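Local atomic coordinates of NUDIX hydrolase (Alicyclobacillus acidocaldarius subsp. acidocaldarius, PDB entry 3QSJ), a protein that probably hydrolyses phosphorus-containing anhydride bonds with the help of a divalent metal, as other Nudix hydrolases do, and binds calcium. Residues V14-G19 against I24-V29; T5-A10 against R141-P146. One frame throughout, in Å; residues are numbered along the deposited sequence.

Interaction 1. Residues V14-G19 against I24-V29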
ATOM      1  N   VAL A  14       1.437  -0.235  -3.498  1.00 12.94           N
ATOM      2  CA  VAL A  14       2.704   0.108  -4.125  1.00 12.97           C
ATOM      3  C   VAL A  14       2.396   1.429  -4.806  1.00 16.30           C
ATOM      4  O   VAL A  14       1.703   1.447  -5.849  1.00 15.31           O
ATOM      5  CB  VAL A  14       3.135  -0.994  -5.124  1.00 14.95           C
ATOM      6  CG1 VAL A  14       4.503  -0.658  -5.754  1.00 16.18           C
ATOM      7  CG2 VAL A  14       3.173  -2.371  -4.440  1.00 14.96           C
ATOM      8  N   VAL A  15       2.876   2.520  -4.209  1.00 15.37           N
ATOM      9  CA  VAL A  15       2.584   3.879  -4.723  1.00 15.81           C
ATOM     10  C   VAL A  15       3.807   4.330  -5.496  1.00 17.60           C
ATOM     11  O   VAL A  15       4.905   4.446  -4.931  1.00 16.49           O
ATOM     12  CB  VAL A  15       2.251   4.847  -3.556  1.00 18.45           C
ATOM     13  CG1 VAL A  15       1.804   6.212  -4.098  1.00 17.37           C
ATOM     14  CG2 VAL A  15       1.172   4.253  -2.629  1.00 18.06           C
ATOM     15  N   ILE A  16       3.620   4.618  -6.769  1.00 15.03           N
ATOM     16  CA  ILE A  16       4.743   5.004  -7.636  1.00 13.62           C
ATOM     17  C   ILE A  16       4.630   6.333  -8.341  1.00 18.43           C
ATOM     18  O   ILE A  16       3.559   6.922  -8.408  1.00 17.39           O
ATOM     19  CB  ILE A  16       4.920   3.916  -8.745  1.00 15.49           C
ATOM     20  CG1 ILE A  16       3.714   3.904  -9.755  1.00 15.44           C
ATOM     21  CG2 ILE A  16       5.233   2.548  -8.144  1.00 15.96           C
ATOM     22  CD1 ILE A  16       3.945   2.933 -11.014  1.00 19.49           C
ATOM     23  N   ARG A  17       5.765   6.824  -8.846  1.00 15.49           N
ATOM     24  CA  ARG A  17       5.725   8.040  -9.654  1.00 16.20           C
ATOM     25  C   ARG A  17       6.893   7.947 -10.674  1.00 22.01           C
ATOM     26  O   ARG A  17       7.818   7.164 -10.493  1.00 19.99           O
ATOM     27  CB  ARG A  17       5.854   9.276  -8.759  1.00 18.23           C
ATOM     28  CG  ARG A  17       7.261   9.401  -8.158  1.00 16.82           C
ATOM     29  CD  ARG A  17       7.289  10.486  -7.094  1.00 18.25           C
ATOM     30  NE  ARG A  17       8.660  10.742  -6.605  1.00 19.88           N
ATOM     31  CZ  ARG A  17       8.915  11.626  -5.654  1.00 24.48           C
ATOM     32  NH1 ARG A  17       7.919  12.332  -5.109  1.00 19.13           N
ATOM     33  NH2 ARG A  17      10.176  11.828  -5.240  1.00 20.46           N
ATOM     34  N   ASP A  18       6.835   8.742 -11.724  1.00 19.10           N
ATOM     35  CA  ASP A  18       7.962   8.839 -12.646  1.00 18.60           C
ATOM     36  C   ASP A  18       8.980   9.738 -11.959  1.00 21.91           C
ATOM     37  O   ASP A  18       8.619  10.842 -11.531  1.00 21.15           O
ATOM     38  CB  ASP A  18       7.511   9.470 -13.955  1.00 20.47           C
ATOM     39  CG  ASP A  18       6.720   8.510 -14.829  1.00 26.06           C
ATOM     40  OD1 ASP A  18       7.049   7.269 -14.835  1.00 22.28           O
ATOM     41  OD2 ASP A  18       5.796   8.972 -15.509  1.00 29.88           O
ATOM     42  N   GLY A  19      10.210   9.242 -11.792  1.00 19.74           N
ATOM     43  CA  GLY A  19      11.246   9.928 -11.033  1.00 19.33           C
ATOM     44  C   GLY A  19      12.414  10.434 -11.847  1.00 23.24           C
ATOM     45  O   GLY A  19      12.350  10.520 -13.087  1.00 23.95           O
ATOM     46  N   ILE A  24      11.333   4.726 -12.307  1.00 20.81           N
ATOM     47  CA  ILE A  24      10.183   4.790 -11.408  1.00 18.52           C
ATOM     48  C   ILE A  24      10.690   4.900  -9.970  1.00 20.43           C
ATOM     49  O   ILE A  24      11.609   4.174  -9.572  1.00 20.96           O
ATOM     50  CB  ILE A  24       9.309   3.535 -11.596  1.00 21.19           C
ATOM     51  CG1 ILE A  24       8.703   3.537 -13.012  1.00 22.05           C
ATOM     52  CG2 ILE A  24       8.222   3.491 -10.502  1.00 24.94           C
ATOM     53  CD1 ILE A  24       7.930   2.266 -13.471  1.00 21.62           C
ATOM     54  N   GLU A  25      10.017   5.732  -9.171  1.00 19.46           N
ATOM     55  CA  GLU A  25      10.267   5.863  -7.742  1.00 18.91           C
ATOM     56  C   GLU A  25       9.054   5.324  -7.034  1.00 20.78           C
ATOM     57  O   GLU A  25       7.965   5.373  -7.591  1.00 16.98           O
ATOM     58  CB  GLU A  25      10.486   7.334  -7.360  1.00 19.22           C
ATOM     59  CG  GLU A  25      11.790   7.788  -7.971  1.00 20.37           C
ATOM     60  CD  GLU A  25      12.108   9.256  -7.899  1.00 19.81           C
ATOM     61  OE1 GLU A  25      11.290  10.025  -7.334  1.00 21.87           O
ATOM     62  OE2 GLU A  25      13.208   9.627  -8.389  1.00 22.12           O
ATOM     63  N   VAL A  26       9.221   4.880  -5.778  1.00 17.07           N
ATOM     64  CA  VAL A  26       8.146   4.185  -5.035  1.00 15.36           C
ATOM     65  C   VAL A  26       8.231   4.564  -3.562  1.00 19.25           C
ATOM     66  O   VAL A  26       9.340   4.840  -3.091  1.00 20.26           O
ATOM     67  CB  VAL A  26       8.289   2.646  -5.272  1.00 17.46           C
ATOM     68  CG1 VAL A  26       9.663   2.090  -4.804  1.00 17.45           C
ATOM     69  CG2 VAL A  26       7.119   1.870  -4.662  1.00 16.96           C
ATOM     70  N   LEU A  27       7.096   4.542  -2.825  1.00 16.91           N
ATOM     71  CA  LEU A  27       7.102   4.859  -1.417  1.00 17.16           C
ATOM     72  C   LEU A  27       7.404   3.575  -0.654  1.00 18.94           C
ATOM     73  O   LEU A  27       6.696   2.544  -0.784  1.00 18.01           O
ATOM     74  CB  LEU A  27       5.731   5.396  -0.966  1.00 16.80           C
ATOM     75  CG  LEU A  27       5.446   6.854  -1.258  1.00 22.80           C
ATOM     76  CD1 LEU A  27       4.020   7.182  -0.845  1.00 22.75           C
ATOM     77  CD2 LEU A  27       6.421   7.771  -0.450  1.00 22.77           C
ATOM     78  N   VAL A  28       8.421   3.634   0.153  0.55 16.54           N
ATOM     79  CA  VAL A  28       8.721   2.475   0.982  0.55 15.07           C
ATOM     80  C   VAL A  28       8.791   2.948   2.395  0.55 18.86           C
ATOM     81  O   VAL A  28       8.988   4.148   2.651  0.55 18.22           O
ATOM     82  CB  VAL A  28      10.013   1.723   0.559  0.55 19.37           C
ATOM     83  CG1 VAL A  28       9.831   1.020  -0.790  0.55 19.49           C
ATOM     84  CG2 VAL A  28      11.230   2.655   0.539  0.55 18.71           C
ATOM     85  N   VAL A  29       8.667   2.003   3.323  1.00 17.72           N
ATOM     86  CA  VAL A  29       8.792   2.291   4.758  1.00 18.48           C
ATOM     87  C   VAL A  29       9.732   1.273   5.403  1.00 21.12           C
ATOM     88  O   VAL A  29       9.932   0.189   4.852  1.00 20.93           O
ATOM     89  CB  VAL A  29       7.420   2.286   5.453  1.00 22.13           C
ATOM     90  CG1 VAL A  29       6.495   3.369   4.819  1.00 21.97           C
ATOM     91  CG2 VAL A  29       6.769   0.893   5.400  1.00 22.04           C
TER
HETATM   92  O   HOH W   1       4.209   2.273  -1.880  1.00 17.11           O
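Glu25 loses more surface than any other residue in this pairing, much of it to Arg17 and Gly19. Arg17 NE (2.8 Å) and NH2 (3.0 Å) both donate to Glu25 OE1 from the side of the guanidinium. The oxygen lies almost in the guanidinium plane, yet the carboxylate is turned 48° out of it. Chi1 of 70° sets Arg17 CG between its backbone N and carbonyl carbon and over Glu25 CB; from there the extended chain brings NE and NH2 to OE1. The other oxygen, OE2, accepts from Ala20 N in the turn, and Gly19 CA lies 3.3 Å from OE2. With a leucine in place of Arg17, Glu25 OE1 would probably be left without its charged mate, and Trp179 without its cation-pi partner. The setting is a beta hairpin of the Nudix sheet, strands 7-18 and 24-31, in which Arg17 and Glu25 form an antiparallel hydrogen-bonded pair joined by two backbone bonds of 2.9 Å (Arg17 N to Glu25 O, Glu25 N to Arg17 O). On the sheet face lined by Ile16 and Val26, Ile24 sets CG2 against Ile16 CB at 3.8 Å, and helix 198-209 covers this face. Farther along, Val15 lies side by side with Leu27 (CB to CD1, 4.0 Å). Leu27 N donates to Val15 O at 3.0 Å, while a water bridges Val15 N and Leu27 O.

Interaction 2. Residues T5-A10 against R141-P146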
ATOM      1  N   THR A   5      -1.334 -22.758  11.912  1.00 34.00           N
ATOM      2  CA  THR A   5      -1.084 -21.342  11.710  1.00 30.94           C
ATOM      3  C   THR A   5      -2.228 -20.589  10.941  1.00 32.04           C
ATOM      4  O   THR A   5      -2.585 -20.986   9.846  1.00 30.19           O
ATOM      5  CB  THR A   5       0.306 -21.194  11.039  1.00 32.53           C
ATOM      6  OG1 THR A   5       1.286 -21.922  11.796  1.00 39.36           O
ATOM      7  CG2 THR A   5       0.752 -19.784  10.947  1.00 32.45           C
ATOM      8  N   ASP A   6      -2.710 -19.473  11.498  1.00 29.00           N
ATOM      9  CA  ASP A   6      -3.678 -18.581  10.822  1.00 30.10           C
ATOM     10  C   ASP A   6      -3.032 -18.078   9.525  1.00 27.99           C
ATOM     11  O   ASP A   6      -1.846 -17.740   9.543  1.00 28.89           O
ATOM     12  CB  ASP A   6      -3.896 -17.315  11.694  1.00 34.27           C
ATOM     13  CG  ASP A   6      -4.639 -17.558  12.994  1.00 54.08           C
ATOM     14  OD1 ASP A   6      -5.646 -18.297  12.970  1.00 55.15           O
ATOM     15  OD2 ASP A   6      -4.264 -16.938  14.017  1.00 62.89           O
ATOM     16  N   ILE A   7      -3.783 -17.996   8.414  1.00 21.02           N
ATOM     17  CA  ILE A   7      -3.256 -17.385   7.180  1.00 19.60           C
ATOM     18  C   ILE A   7      -4.008 -16.060   7.103  1.00 24.39           C
ATOM     19  O   ILE A   7      -5.216 -16.027   6.776  1.00 24.67           O
ATOM     20  CB  ILE A   7      -3.510 -18.292   5.963  1.00 22.98           C
ATOM     21  CG1 ILE A   7      -2.759 -19.610   6.115  1.00 23.88           C
ATOM     22  CG2 ILE A   7      -3.092 -17.578   4.647  1.00 27.57           C
ATOM     23  CD1 ILE A   7      -3.375 -20.735   5.123  1.00 26.26           C
ATOM     24  N   ARG A   8      -3.338 -15.001   7.522  1.00 16.64           N
ATOM     25  CA  ARG A   8      -4.018 -13.722   7.713  1.00 18.63           C
ATOM     26  C   ARG A   8      -4.207 -12.935   6.418  1.00 20.43           C
ATOM     27  O   ARG A   8      -3.231 -12.644   5.747  1.00 19.06           O
ATOM     28  CB  ARG A   8      -3.265 -12.903   8.771  1.00 23.83           C
ATOM     29  CG  ARG A   8      -4.006 -11.633   9.212  1.00 40.15           C
ATOM     30  CD  ARG A   8      -4.572 -11.773  10.615  1.00 55.80           C
ATOM     31  NE  ARG A   8      -5.498 -10.691  10.960  1.00 58.64           N
ATOM     32  CZ  ARG A   8      -5.217  -9.696  11.800  1.00 78.70           C
ATOM     33  NH1 ARG A   8      -6.124  -8.763  12.059  1.00 74.78           N
ATOM     34  NH2 ARG A   8      -4.018  -9.612  12.365  1.00 59.61           N
ATOM     35  N   LYS A   9      -5.466 -12.626   6.041  1.00 18.24           N
ATOM     36  CA  LYS A   9      -5.703 -11.775   4.863  1.00 16.68           C
ATOM     37  C   LYS A   9      -5.107 -10.362   5.098  1.00 19.48           C
ATOM     38  O   LYS A   9      -5.310  -9.751   6.172  1.00 19.01           O
ATOM     39  CB  LYS A   9      -7.200 -11.637   4.572  1.00 18.77           C
ATOM     40  CG  LYS A   9      -7.781 -12.947   3.961  1.00 19.46           C
ATOM     41  CD  LYS A   9      -7.466 -13.040   2.485  1.00 19.77           C
ATOM     42  CE  LYS A   9      -8.152 -14.282   1.891  1.00 28.53           C
ATOM     43  NZ  LYS A   9      -9.590 -14.361   2.292  1.00 24.24           N
ATOM     44  N   ALA A  10      -4.371  -9.858   4.106  1.00 16.38           N
ATOM     45  CA  ALA A  10      -3.711  -8.545   4.166  1.00 16.04           C
ATOM     46  C   ALA A  10      -3.641  -7.945   2.786  1.00 18.30           C
ATOM     47  O   ALA A  10      -3.939  -8.622   1.776  1.00 15.91           O
ATOM     48  CB  ALA A  10      -2.276  -8.742   4.686  1.00 16.98           C
ATOM     49  N   ARG A 141      -0.769 -11.603  -5.766  1.00 14.73           N
ATOM     50  CA  ARG A 141      -1.302 -12.167  -4.527  1.00 17.15           C
ATOM     51  C   ARG A 141      -0.272 -13.174  -4.063  1.00 20.99           C
ATOM     52  O   ARG A 141       0.208 -13.985  -4.874  1.00 18.22           O
ATOM     53  CB  ARG A 141      -2.646 -12.843  -4.771  1.00 15.51           C
ATOM     54  CG  ARG A 141      -3.278 -13.426  -3.517  1.00 16.17           C
ATOM     55  CD  ARG A 141      -4.563 -14.180  -3.895  1.00 18.65           C
ATOM     56  NE  ARG A 141      -5.151 -14.789  -2.691  1.00 19.30           N
ATOM     57  CZ  ARG A 141      -6.347 -15.361  -2.626  1.00 19.00           C
ATOM     58  NH1 ARG A 141      -7.088 -15.508  -3.730  1.00 19.86           N
ATOM     59  NH2 ARG A 141      -6.815 -15.808  -1.453  1.00 19.04           N
ATOM     60  N   PHE A 142       0.138 -13.046  -2.799  1.00 18.01           N
ATOM     61  CA  PHE A 142       1.198 -13.924  -2.284  1.00 19.87           C
ATOM     62  C   PHE A 142       0.828 -14.473  -0.942  1.00 21.11           C
ATOM     63  O   PHE A 142       0.507 -13.724  -0.010  1.00 19.96           O
ATOM     64  CB  PHE A 142       2.531 -13.159  -2.206  1.00 22.91           C
ATOM     65  CG  PHE A 142       3.029 -12.803  -3.576  1.00 27.69           C
ATOM     66  CD1 PHE A 142       3.450 -13.794  -4.459  1.00 33.58           C
ATOM     67  CD2 PHE A 142       2.976 -11.493  -4.030  1.00 34.57           C
ATOM     68  CE1 PHE A 142       3.805 -13.482  -5.766  1.00 36.84           C
ATOM     69  CE2 PHE A 142       3.388 -11.178  -5.330  1.00 39.13           C
ATOM     70  CZ  PHE A 142       3.800 -12.181  -6.179  1.00 36.78           C
ATOM     71  N   VAL A 143       0.991 -15.799  -0.794  1.00 18.77           N
ATOM     72  CA  VAL A 143       0.718 -16.419   0.478  1.00 19.34           C
ATOM     73  C   VAL A 143       2.087 -16.828   1.067  1.00 23.35           C
ATOM     74  O   VAL A 143       2.899 -17.526   0.408  1.00 22.05           O
ATOM     75  CB  VAL A 143      -0.219 -17.670   0.315  1.00 24.07           C
ATOM     76  CG1 VAL A 143      -0.502 -18.320   1.683  1.00 24.55           C
ATOM     77  CG2 VAL A 143      -1.518 -17.330  -0.407  1.00 23.41           C
ATOM     78  N   THR A 144       2.323 -16.448   2.334  1.00 19.26           N
ATOM     79  CA  THR A 144       3.576 -16.826   2.960  1.00 19.07           C
ATOM     80  C   THR A 144       3.673 -18.359   2.905  1.00 24.59           C
ATOM     81  O   THR A 144       2.683 -19.039   3.191  1.00 23.82           O
ATOM     82  CB  THR A 144       3.562 -16.349   4.414  1.00 22.16           C
ATOM     83  OG1 THR A 144       3.088 -14.997   4.430  1.00 22.77           O
ATOM     84  CG2 THR A 144       4.950 -16.497   5.083  1.00 23.19           C
ATOM     85  N   PRO A 145       4.853 -18.904   2.528  1.00 26.28           N
ATOM     86  CA  PRO A 145       5.046 -20.385   2.559  1.00 28.44           C
ATOM     87  C   PRO A 145       4.716 -21.033   3.918  1.00 33.89           C
ATOM     88  O   PRO A 145       4.948 -20.402   4.981  1.00 32.48           O
ATOM     89  CB  PRO A 145       6.525 -20.548   2.216  1.00 31.21           C
ATOM     90  CG  PRO A 145       6.898 -19.286   1.506  1.00 34.36           C
ATOM     91  CD  PRO A 145       6.102 -18.207   2.168  1.00 28.75           C
ATOM     92  N   PRO A 146       4.165 -22.279   3.900  1.00 32.14           N
ATOM     93  CA  PRO A 146       3.757 -22.944   5.152  1.00 33.52           C
ATOM     94  C   PRO A 146       4.872 -23.278   6.147  1.00 37.10           C
ATOM     95  O   PRO A 146       4.567 -23.641   7.282  1.00 37.92           O
ATOM     96  CB  PRO A 146       3.005 -24.186   4.659  1.00 35.78           C
ATOM     97  CG  PRO A 146       3.578 -24.459   3.317  1.00 39.35           C
ATOM     98  CD  PRO A 146       3.821 -23.115   2.723  1.00 34.33           C
TER
HETATM   99  O   HOH W   2       3.251 -22.380   9.806  1.00 41.78           O
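The guanidinium of Arg141, the flat group that reaches the opposite segment, meets Lys9 through an aliphatic carbon: CE lies 3.9 Å from NH2 and approaches obliquely to the guanidinium plane. Arg141 is fully extended from CG to NE, which carries its charged end across toward Lys9. The lysine chain instead folds at chi2 (-80°) and again at its last torsion, offering CE to the arginine while NZ stays 4.9 Å from Arg141 NH2. The two like charges therefore come near without touching. The presence of carboxylates should ease this proximity: Arg141 NH2 forms a salt bridge with Asp153, and long, weak ion pairs run from Arg141 to Asp69 and from Lys9 to Asp71.

Two residues farther along each chain from this pair, toward the N-terminus on one and the C-terminus on the other, the contact becomes apolar. Ile7 CG2 meets Val143 CG1 at 4.0 Å, methyl against methyl. Both carbons stand opposite the backbone N of their own residue (chi1 -180° for Val143), and the two side chains cross at a slant. Beyond them the segments are spanned by a water, which accepts from Thr5 OG1 at 2.8 Å and donates to Pro146 O at 3.1 Å.

The backbones themselves are too far apart to pair, since even Ile7 CA and Val143 CA are separated by 7.9 Å. Strand 151-160 occupies the place between: Arg8 and Ala10 bond to its backbone, and Thr144 OG1 accepts from Phe152 N. The arrangement is a surface contact across an intervening strand, 151-160, parallel to 7-18 and antiparallel to 137-143, at the margin of the mixed beta sheet of the Nudix fold.

Overall arrangement
Strand 7-18 is the thread common to both contacts. Its beginning enters interaction 2 and its end enters interaction 1, with centres about 25 Å apart on opposite sides of the centre of the chain. Along the sequence the order is 5-10, 14-19, 24-29 and 141-146: a local hairpin is bracketed by a side-chain contact whose second partner comes some 130 residues later. The same strand also pairs with strand 42-48, which carries the calcium ligand Gly46; Glu82 and Glu86 lie on helix 72-87. The calcium is about 12 Å from the Val15 side chain of interaction 1 and about 13 Å from the Lys9 side chain of interaction 2, so neither contact forms part of the metal site.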